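Local atomic coordinates of HTH marR-type domain-containing protein (Streptococcus agalactiae serotype III, PDB entry 7DVR), a protein that senses heme, binding it through its iron, and probably acts as a MarR-type helix-turn-helix transcription factor that binds DNA. Residues L93-H97 with L98-K102; F106-F109 with L110-H114. All coordinates share one frame; numbering follows the deposited sequence.

Contact 1: residues L93-H97 with L98-K102; sequences LYLTH and LGKQK
Thr96 and Gly99 meet where strand 91-95, the second strand of the wing in this winged helix-turn-helix fold, hands the chain over to helix 97-117; Thr96 is the N-cap of that helix. Polar contacts fasten the turn. Gly99 N donates to Thr96 OG1 at 3.0 Å; a chi1 of 64° lodges the hydroxyl between the backbone N and the carbonyl carbon. The same OG1 is also hydrogen-bonded to Gly77 O, just before strand 79-83. Main-chain bonds open the helix: Lys100 N reaches Thr96 O at 2.8 Å, and Gln101 N reaches His97 O at 3.0 Å, nearly straight (175°).

The remaining contacts are van der Waals in kind. Gln101 CG sits over one His97 ring face, 4.3 Å from the centroid and 12° off the normal, a CH-pi contact. Lys100 runs extended past the strand end, its CG 4.0 Å from Leu95 CD2, while Leu95 CG packs against Gly99 C at the same distance. Leu95 also touches helix 34-44. Thr96 thus gives both its hydroxyl and its carbonyl to the start of the helix, the side-chain cap supplementing a weak, bent main-chain bond from Gly99 N to Thr96 O.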
ATOM      1  N   LEU A  93     -32.120   5.656  12.810  1.00 40.05           N
ATOM      2  CA  LEU A  93     -30.902   6.228  13.382  1.00 38.14           C
ATOM      3  C   LEU A  93     -31.033   7.747  13.531  1.00 37.08           C
ATOM      4  O   LEU A  93     -31.328   8.435  12.501  1.00 34.73           O
ATOM      5  CB  LEU A  93     -29.673   5.892  12.512  1.00 42.01           C
ATOM      6  CG  LEU A  93     -29.625   4.460  11.963  1.00 40.84           C
ATOM      7  CD1 LEU A  93     -28.335   4.092  11.332  1.00 43.34           C
ATOM      8  CD2 LEU A  93     -29.804   3.508  13.096  1.00 41.10           C
ATOM      9  N   TYR A  94     -30.596   8.295  14.682  1.00 36.45           N
ATOM     10  CA  TYR A  94     -30.661   9.752  14.920  1.00 33.98           C
ATOM     11  C   TYR A  94     -29.389  10.176  15.601  1.00 33.92           C
ATOM     12  O   TYR A  94     -28.905   9.468  16.477  1.00 34.69           O
ATOM     13  CB  TYR A  94     -31.790  10.185  15.828  1.00 36.10           C
ATOM     14  CG  TYR A  94     -33.137   9.675  15.350  1.00 35.58           C
ATOM     15  CD1 TYR A  94     -33.868  10.319  14.347  1.00 39.97           C
ATOM     16  CD2 TYR A  94     -33.595   8.454  15.799  1.00 38.89           C
ATOM     17  CE1 TYR A  94     -35.062   9.791  13.864  1.00 40.84           C
ATOM     18  CE2 TYR A  94     -34.854   7.962  15.355  1.00 38.79           C
ATOM     19  CZ  TYR A  94     -35.574   8.624  14.388  1.00 42.06           C
ATOM     20  OH  TYR A  94     -36.796   8.143  13.984  1.00 39.08           O
ATOM     21  N   LEU A  95     -28.854  11.226  15.066  1.00 33.40           N
ATOM     22  CA  LEU A  95     -27.601  11.807  15.536  1.00 36.19           C
ATOM     23  C   LEU A  95     -27.920  12.419  16.907  1.00 34.70           C
ATOM     24  O   LEU A  95     -28.933  13.121  17.137  1.00 33.13           O
ATOM     25  CB  LEU A  95     -27.238  12.791  14.415  1.00 40.54           C
ATOM     26  CG  LEU A  95     -25.808  13.187  14.122  1.00 42.36           C
ATOM     27  CD1 LEU A  95     -24.908  12.007  13.742  1.00 41.12           C
ATOM     28  CD2 LEU A  95     -25.866  14.240  12.993  1.00 45.58           C
ATOM     29  N   THR A  96     -27.042  12.157  17.854  1.00 35.86           N
ATOM     30  CA  THR A  96     -27.103  12.781  19.211  1.00 36.56           C
ATOM     31  C   THR A  96     -26.362  14.133  19.267  1.00 38.15           C
ATOM     32  O   THR A  96     -25.780  14.556  18.274  1.00 37.52           O
ATOM     33  CB  THR A  96     -26.454  11.831  20.210  1.00 39.74           C
ATOM     34  OG1 THR A  96     -25.058  11.681  19.870  1.00 39.48           O
ATOM     35  CG2 THR A  96     -27.219  10.544  20.256  1.00 41.30           C
ATOM     36  N   HIS A  97     -26.523  14.872  20.383  1.00 36.39           N
ATOM     37  CA  HIS A  97     -25.804  16.144  20.604  1.00 39.82           C
ATOM     38  C   HIS A  97     -24.331  15.898  20.330  1.00 37.49           C
ATOM     39  O   HIS A  97     -23.728  16.672  19.596  1.00 37.98           O
ATOM     40  CB  HIS A  97     -25.980  16.595  22.061  1.00 38.83           C
ATOM     41  CG  HIS A  97     -25.175  17.780  22.413  1.00 42.01           C
ATOM     42  ND1 HIS A  97     -25.407  19.000  21.838  1.00 41.82           N
ATOM     43  CD2 HIS A  97     -24.154  17.923  23.284  1.00 44.34           C
ATOM     44  CE1 HIS A  97     -24.629  19.919  22.413  1.00 45.41           C
ATOM     45  NE2 HIS A  97     -23.787  19.264  23.319  1.00 42.55           N
ATOM     46  N   LEU A  98     -23.855  14.771  20.817  1.00 37.30           N
ATOM     47  CA  LEU A  98     -22.417  14.395  20.701  1.00 40.18           C
ATOM     48  C   LEU A  98     -22.102  14.038  19.253  1.00 39.09           C
ATOM     49  O   LEU A  98     -21.044  14.429  18.758  1.00 39.17           O
ATOM     50  CB  LEU A  98     -22.091  13.155  21.543  1.00 40.04           C
ATOM     51  CG  LEU A  98     -20.623  12.735  21.406  1.00 42.99           C
ATOM     52  CD1 LEU A  98     -19.697  13.863  21.861  1.00 45.85           C
ATOM     53  CD2 LEU A  98     -20.332  11.458  22.167  1.00 43.13           C
ATOM     54  N   GLY A  99     -23.055  13.431  18.564  1.00 35.50           N
ATOM     55  CA  GLY A  99     -22.767  12.956  17.216  1.00 35.95           C
ATOM     56  C   GLY A  99     -22.710  14.233  16.412  1.00 36.56           C
ATOM     57  O   GLY A  99     -22.021  14.287  15.453  1.00 40.28           O
ATOM     58  N   LYS A 100     -23.468  15.247  16.787  1.00 36.69           N
ATOM     59  CA  LYS A 100     -23.529  16.504  16.013  1.00 37.38           C
ATOM     60  C   LYS A 100     -22.221  17.356  16.202  1.00 39.99           C
ATOM     61  O   LYS A 100     -21.652  17.977  15.227  1.00 41.92           O
ATOM     62  CB  LYS A 100     -24.729  17.268  16.538  1.00 39.94           C
ATOM     63  CG  LYS A 100     -26.086  16.783  16.101  1.00 39.78           C
ATOM     64  CD  LYS A 100     -27.212  17.506  16.758  1.00 40.09           C
ATOM     65  CE  LYS A 100     -28.535  16.932  16.309  1.00 40.81           C
ATOM     66  NZ  LYS A 100     -29.728  17.735  16.634  1.00 39.99           N
ATOM     67  N   GLN A 101     -21.795  17.508  17.426  1.00 42.40           N
ATOM     68  CA  GLN A 101     -20.426  18.025  17.739  1.00 43.86           C
ATOM     69  C   GLN A 101     -19.346  17.291  16.913  1.00 46.23           C
ATOM     70  O   GLN A 101     -18.493  17.987  16.218  1.00 48.63           O
ATOM     71  CB  GLN A 101     -20.170  17.820  19.239  1.00 46.98           C
ATOM     72  CG  GLN A 101     -21.210  18.492  20.120  1.00 50.49           C
ATOM     73  CD  GLN A 101     -20.613  19.281  21.252  1.00 55.96           C
ATOM     74  OE1 GLN A 101     -19.661  18.822  21.891  1.00 56.15           O
ATOM     75  NE2 GLN A 101     -21.168  20.464  21.501  1.00 52.60           N
ATOM     76  N   LYS A 102     -19.302  15.954  17.006  1.00 42.08           N
ATOM     77  CA  LYS A 102     -18.394  15.125  16.217  1.00 44.77           C
ATOM     78  C   LYS A 102     -18.511  15.486  14.763  1.00 43.88           C
ATOM     79  O   LYS A 102     -17.512  15.461  14.110  1.00 43.41           O
ATOM     80  CB  LYS A 102     -18.676  13.642  16.366  1.00 45.08           C
ATOM     81  CG  LYS A 102     -18.344  13.085  17.707  1.00 46.86           C
ATOM     82  CD  LYS A 102     -16.862  13.203  18.015  1.00 47.35           C
ATOM     83  CE  LYS A 102     -16.539  12.451  19.265  1.00 49.10           C
ATOM     84  NZ  LYS A 102     -15.283  12.989  19.840  1.00 50.99           N
TER

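Contact 2: residues F106-F109 with L110-H114; sequences FEIF and LEKLH. With HEM (protoporphyrin IX containing Fe), chain B.
His114 binds the heme iron through NE2 at 2.1 Å while its other ring nitrogen is held by the helix that carries it: ND1 donates to Leu110 O, one turn back, at 2.7 Å. The acceptor lies only 5° out of the imidazole plane, so the bond opposes rotation of the ring about its link to CB. Leu110 O also accepts the routine helical bond from His114 N, and the two donors reach it from opposite faces of the carbonyl plane. Such a bond at ND1 would be expected to lend the ring some imidazolate character and strengthen its donation to iron.

Leu110 packs in two directions. Its CD2 approaches the heme methyl CMB at 3.7 Å. Its CG stands over one face of the Phe106 ring, offset toward the rim, in a CH-pi contact, and CD1 comes to 3.4 Å from Phe106 CE2. These residues lie on helix 97-117 of the MarR-type fold; Met1 N of the second subunit is the iron's other protein ligand, so this heme site joins two chains. Lys123 NZ hydrogen-bonds to the heme as well.

Phe109, with CG anti to its own N (chi1 167°), points alongside Leu113, whose CD2 lies 4.1 Å from Phe109 CZ. Its ring meets that of Tyr22 at about 75° and also touches Leu19 and Ala23, fixing this side of the helix against helix 4-25. Phe106 instead touches Met40 of helix 34-44. On the more exposed side, Ile108 and Lys112 run side by side, with Ile108 CG2 3.6 Å from Lys112 CE.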
ATOM      1  N   PHE A 106     -15.511  16.950  12.505  1.00 41.36           N
ATOM      2  CA  PHE A 106     -14.960  16.069  11.454  1.00 42.04           C
ATOM      3  C   PHE A 106     -14.756  16.885  10.194  1.00 42.17           C
ATOM      4  O   PHE A 106     -13.770  16.663   9.473  1.00 41.62           O
ATOM      5  CB  PHE A 106     -15.899  14.894  11.138  1.00 43.01           C
ATOM      6  CG  PHE A 106     -15.266  13.829  10.273  1.00 45.10           C
ATOM      7  CD1 PHE A 106     -14.148  13.123  10.699  1.00 46.75           C
ATOM      8  CD2 PHE A 106     -15.833  13.477   9.051  1.00 46.93           C
ATOM      9  CE1 PHE A 106     -13.590  12.120   9.912  1.00 49.41           C
ATOM     10  CE2 PHE A 106     -15.273  12.481   8.271  1.00 48.12           C
ATOM     11  CZ  PHE A 106     -14.157  11.793   8.697  1.00 50.10           C
ATOM     12  N   GLU A 107     -15.700  17.773   9.919  1.00 44.21           N
ATOM     13  CA  GLU A 107     -15.646  18.636   8.708  1.00 49.56           C
ATOM     14  C   GLU A 107     -14.378  19.512   8.738  1.00 49.32           C
ATOM     15  O   GLU A 107     -13.725  19.647   7.676  1.00 50.12           O
ATOM     16  CB  GLU A 107     -16.884  19.529   8.623  1.00 53.71           C
ATOM     17  CG  GLU A 107     -17.731  19.328   7.395  1.00 59.67           C
ATOM     18  CD  GLU A 107     -18.958  20.236   7.348  1.00 63.59           C
ATOM     19  OE1 GLU A 107     -19.428  20.676   8.434  1.00 65.09           O
ATOM     20  OE2 GLU A 107     -19.426  20.521   6.242  1.00 67.79           O
ATOM     21  N   ILE A 108     -14.113  20.134   9.891  1.00 49.81           N
ATOM     22  CA  ILE A 108     -12.892  20.965  10.164  1.00 49.88           C
ATOM     23  C   ILE A 108     -11.670  20.102   9.910  1.00 46.90           C
ATOM     24  O   ILE A 108     -10.837  20.456   9.116  1.00 50.37           O
ATOM     25  CB  ILE A 108     -12.871  21.531  11.607  1.00 54.12           C
ATOM     26  CG1 ILE A 108     -13.998  22.538  11.853  1.00 57.76           C
ATOM     27  CG2 ILE A 108     -11.503  22.115  11.951  1.00 54.80           C
ATOM     28  CD1 ILE A 108     -14.173  22.952  13.317  1.00 61.72           C
ATOM     29  N   PHE A 109     -11.588  18.966  10.594  1.00 44.36           N
ATOM     30  CA  PHE A 109     -10.477  18.006  10.477  1.00 41.77           C
ATOM     31  C   PHE A 109     -10.176  17.687   9.018  1.00 42.01           C
ATOM     32  O   PHE A 109      -9.032  17.747   8.622  1.00 39.93           O
ATOM     33  CB  PHE A 109     -10.777  16.714  11.241  1.00 41.26           C
ATOM     34  CG  PHE A 109      -9.848  15.550  10.946  1.00 43.10           C
ATOM     35  CD1 PHE A 109      -8.547  15.507  11.436  1.00 44.61           C
ATOM     36  CD2 PHE A 109     -10.281  14.466  10.190  1.00 45.03           C
ATOM     37  CE1 PHE A 109      -7.729  14.421  11.148  1.00 46.29           C
ATOM     38  CE2 PHE A 109      -9.471  13.361   9.945  1.00 47.31           C
ATOM     39  CZ  PHE A 109      -8.185  13.348  10.409  1.00 47.03           C
ATOM     40  N   LEU A 110     -11.190  17.344   8.232  1.00 42.06           N
ATOM     41  CA  LEU A 110     -10.932  16.925   6.838  1.00 42.75           C
ATOM     42  C   LEU A 110     -10.377  18.122   6.077  1.00 43.84           C
ATOM     43  O   LEU A 110      -9.494  17.902   5.200  1.00 42.42           O
ATOM     44  CB  LEU A 110     -12.213  16.384   6.196  1.00 45.14           C
ATOM     45  CG  LEU A 110     -12.603  14.973   6.643  1.00 45.69           C
ATOM     46  CD1 LEU A 110     -13.881  14.525   5.955  1.00 47.02           C
ATOM     47  CD2 LEU A 110     -11.525  13.944   6.359  1.00 48.27           C
ATOM     48  N   GLU A 111     -10.874  19.319   6.382  1.00 46.10           N
ATOM     49  CA  GLU A 111     -10.369  20.544   5.672  1.00 51.31           C
ATOM     50  C   GLU A 111      -8.888  20.769   6.009  1.00 47.45           C
ATOM     51  O   GLU A 111      -8.060  20.861   5.065  1.00 46.86           O
ATOM     52  CB  GLU A 111     -11.199  21.797   5.989  1.00 57.88           C
ATOM     53  CG  GLU A 111     -12.515  21.862   5.216  1.00 66.59           C
ATOM     54  CD  GLU A 111     -13.781  22.216   5.992  1.00 75.19           C
ATOM     55  OE1 GLU A 111     -13.700  22.490   7.218  1.00 83.84           O
ATOM     56  OE2 GLU A 111     -14.874  22.188   5.365  1.00 86.21           O
ATOM     57  N   LYS A 112      -8.547  20.785   7.304  1.00 48.33           N
ATOM     58  CA  LYS A 112      -7.148  20.963   7.778  1.00 48.35           C
ATOM     59  C   LYS A 112      -6.245  19.847   7.271  1.00 44.91           C
ATOM     60  O   LYS A 112      -5.070  20.114   6.871  1.00 41.38           O
ATOM     61  CB  LYS A 112      -7.112  21.028   9.301  1.00 51.52           C
ATOM     62  CG  LYS A 112      -7.635  22.345   9.833  1.00 58.82           C
ATOM     63  CD  LYS A 112      -7.746  22.389  11.347  1.00 65.37           C
ATOM     64  CE  LYS A 112      -8.267  23.707  11.898  1.00 70.34           C
ATOM     65  NZ  LYS A 112      -7.205  24.742  11.965  1.00 74.78           N
ATOM     66  N   LEU A 113      -6.749  18.613   7.307  1.00 41.66           N
ATOM     67  CA  LEU A 113      -5.949  17.452   6.857  1.00 42.32           C
ATOM     68  C   LEU A 113      -5.512  17.625   5.403  1.00 40.57           C
ATOM     69  O   LEU A 113      -4.354  17.472   5.137  1.00 39.94           O
ATOM     70  CB  LEU A 113      -6.750  16.169   7.037  1.00 42.21           C
ATOM     71  CG  LEU A 113      -6.177  14.898   6.411  1.00 44.01           C
ATOM     72  CD1 LEU A 113      -4.950  14.409   7.159  1.00 44.24           C
ATOM     73  CD2 LEU A 113      -7.211  13.782   6.437  1.00 44.00           C
ATOM     74  N   HIS A 114      -6.461  17.829   4.511  1.00 43.09           N
ATOM     75  CA  HIS A 114      -6.196  18.090   3.072  1.00 44.29           C
ATOM     76  C   HIS A 114      -5.297  19.318   2.880  1.00 45.68           C
ATOM     77  O   HIS A 114      -4.269  19.133   2.212  1.00 45.16           O
ATOM     78  CB  HIS A 114      -7.499  18.138   2.290  1.00 44.49           C
ATOM     79  CG  HIS A 114      -8.131  16.796   2.143  1.00 45.53           C
ATOM     80  ND1 HIS A 114      -8.942  16.245   3.138  1.00 44.71           N
ATOM     81  CD2 HIS A 114      -8.057  15.869   1.150  1.00 45.39           C
ATOM     82  CE1 HIS A 114      -9.370  15.066   2.717  1.00 45.52           C
ATOM     83  NE2 HIS A 114      -8.821  14.819   1.551  1.00 43.98           N
TER
HETATM   84  CHA HEM B 201     -10.766  14.939  -1.607  1.00 59.00           C
HETATM   85  CHB HEM B 201     -12.215  12.320   2.059  1.00 49.85           C
HETATM   86  CHC HEM B 201      -7.644  11.397   3.053  1.00 47.42           C
HETATM   87  CHD HEM B 201      -6.321  13.369  -1.069  1.00 54.68           C
HETATM   88  C1A HEM B 201     -11.507  14.337  -0.660  1.00 59.66           C
HETATM   89  C2A HEM B 201     -12.889  14.476  -0.584  1.00 68.96           C
HETATM   90  C3A HEM B 201     -13.292  13.735   0.448  1.00 63.69           C
HETATM   91  C4A HEM B 201     -12.177  13.129   0.987  1.00 55.22           C
HETATM   92  CMA HEM B 201     -14.712  13.585   0.908  1.00 69.90           C
HETATM   93  CAA HEM B 201     -13.787  15.305  -1.471  1.00 80.14           C
HETATM   94  CBA HEM B 201     -13.970  16.717  -0.883  1.00 94.95           C
HETATM   95  CGA HEM B 201     -14.865  17.585  -1.751  1.00106.92           C
HETATM   96  O1A HEM B 201     -15.946  17.124  -2.183  1.00118.06           O
HETATM   97  O2A HEM B 201     -14.544  18.765  -2.038  1.00114.77           O
HETATM   98  C1B HEM B 201     -11.054  11.874   2.630  1.00 45.79           C
HETATM   99  C2B HEM B 201     -11.087  11.170   3.833  1.00 50.74           C
HETATM  100  C3B HEM B 201      -9.790  10.917   4.147  1.00 48.43           C
HETATM  101  C4B HEM B 201      -8.998  11.487   3.078  1.00 43.08           C
HETATM  102  CMB HEM B 201     -12.335  10.786   4.583  1.00 56.78           C
HETATM  103  CAB HEM B 201      -9.234  10.161   5.249  1.00 53.51           C
HETATM  104  CBB HEM B 201     -10.011   9.491   6.067  1.00 61.12           C
HETATM  105  C1C HEM B 201      -6.892  11.803   1.994  1.00 47.90           C
HETATM  106  C2C HEM B 201      -5.563  11.503   1.817  1.00 50.14           C
HETATM  107  C3C HEM B 201      -5.183  12.061   0.628  1.00 51.75           C
HETATM  108  C4C HEM B 201      -6.303  12.705   0.106  1.00 52.02           C
HETATM  109  CMC HEM B 201      -4.750  10.705   2.785  1.00 53.70           C
HETATM  110  CAC HEM B 201      -3.863  12.095   0.023  1.00 54.45           C
HETATM  111  CBC HEM B 201      -2.779  11.799   0.731  1.00 54.28           C
HETATM  112  C1D HEM B 201      -7.469  13.960  -1.516  1.00 54.36           C
HETATM  113  C2D HEM B 201      -7.448  14.780  -2.699  1.00 60.39           C
HETATM  114  C3D HEM B 201      -8.682  15.232  -2.850  1.00 67.10           C
HETATM  115  C4D HEM B 201      -9.439  14.679  -1.746  1.00 57.44           C
HETATM  116  CMD HEM B 201      -6.277  15.099  -3.586  1.00 63.21           C
HETATM  117  CAD HEM B 201      -9.165  16.135  -3.952  1.00 80.99           C
HETATM  118  CBD HEM B 201      -9.629  17.501  -3.408  1.00 92.66           C
HETATM  119  CGD HEM B 201     -10.219  18.340  -4.523  1.00101.60           C
HETATM  120  O1D HEM B 201      -9.452  18.911  -5.331  1.00111.66           O
HETATM  121  O2D HEM B 201     -11.463  18.479  -4.644  1.00113.58           O
HETATM  122  NA  HEM B 201     -11.084  13.505   0.306  1.00 53.22           N
HETATM  123  NB  HEM B 201      -9.806  12.039   2.236  1.00 47.75           N
HETATM  124  NC  HEM B 201      -7.306  12.532   0.960  1.00 48.96           N
HETATM  125  ND  HEM B 201      -8.662  13.942  -0.989  1.00 53.37           N
HETATM  126 FE   HEM B 201      -9.186  13.050   0.532  1.00 47.07          FE

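Overall arrangement
Contact 1 starts helix 97-117 and contact 2 occupies its later turns, so the two lie in series on one helix, their centres about 18 Å apart and with no direct touch between them. Their roles differ: contact 1 joins the three-stranded antiparallel sheet to the helix, away from the annotated sites, whereas contact 2 supplies Leu110 and the axial His114 to the heme pocket. Both also lean on helix 34-44, contact 1 through Leu95 and contact 2 through Phe106 and Glu107. A continuous helix therefore runs from the wing side of the fold to the heme site.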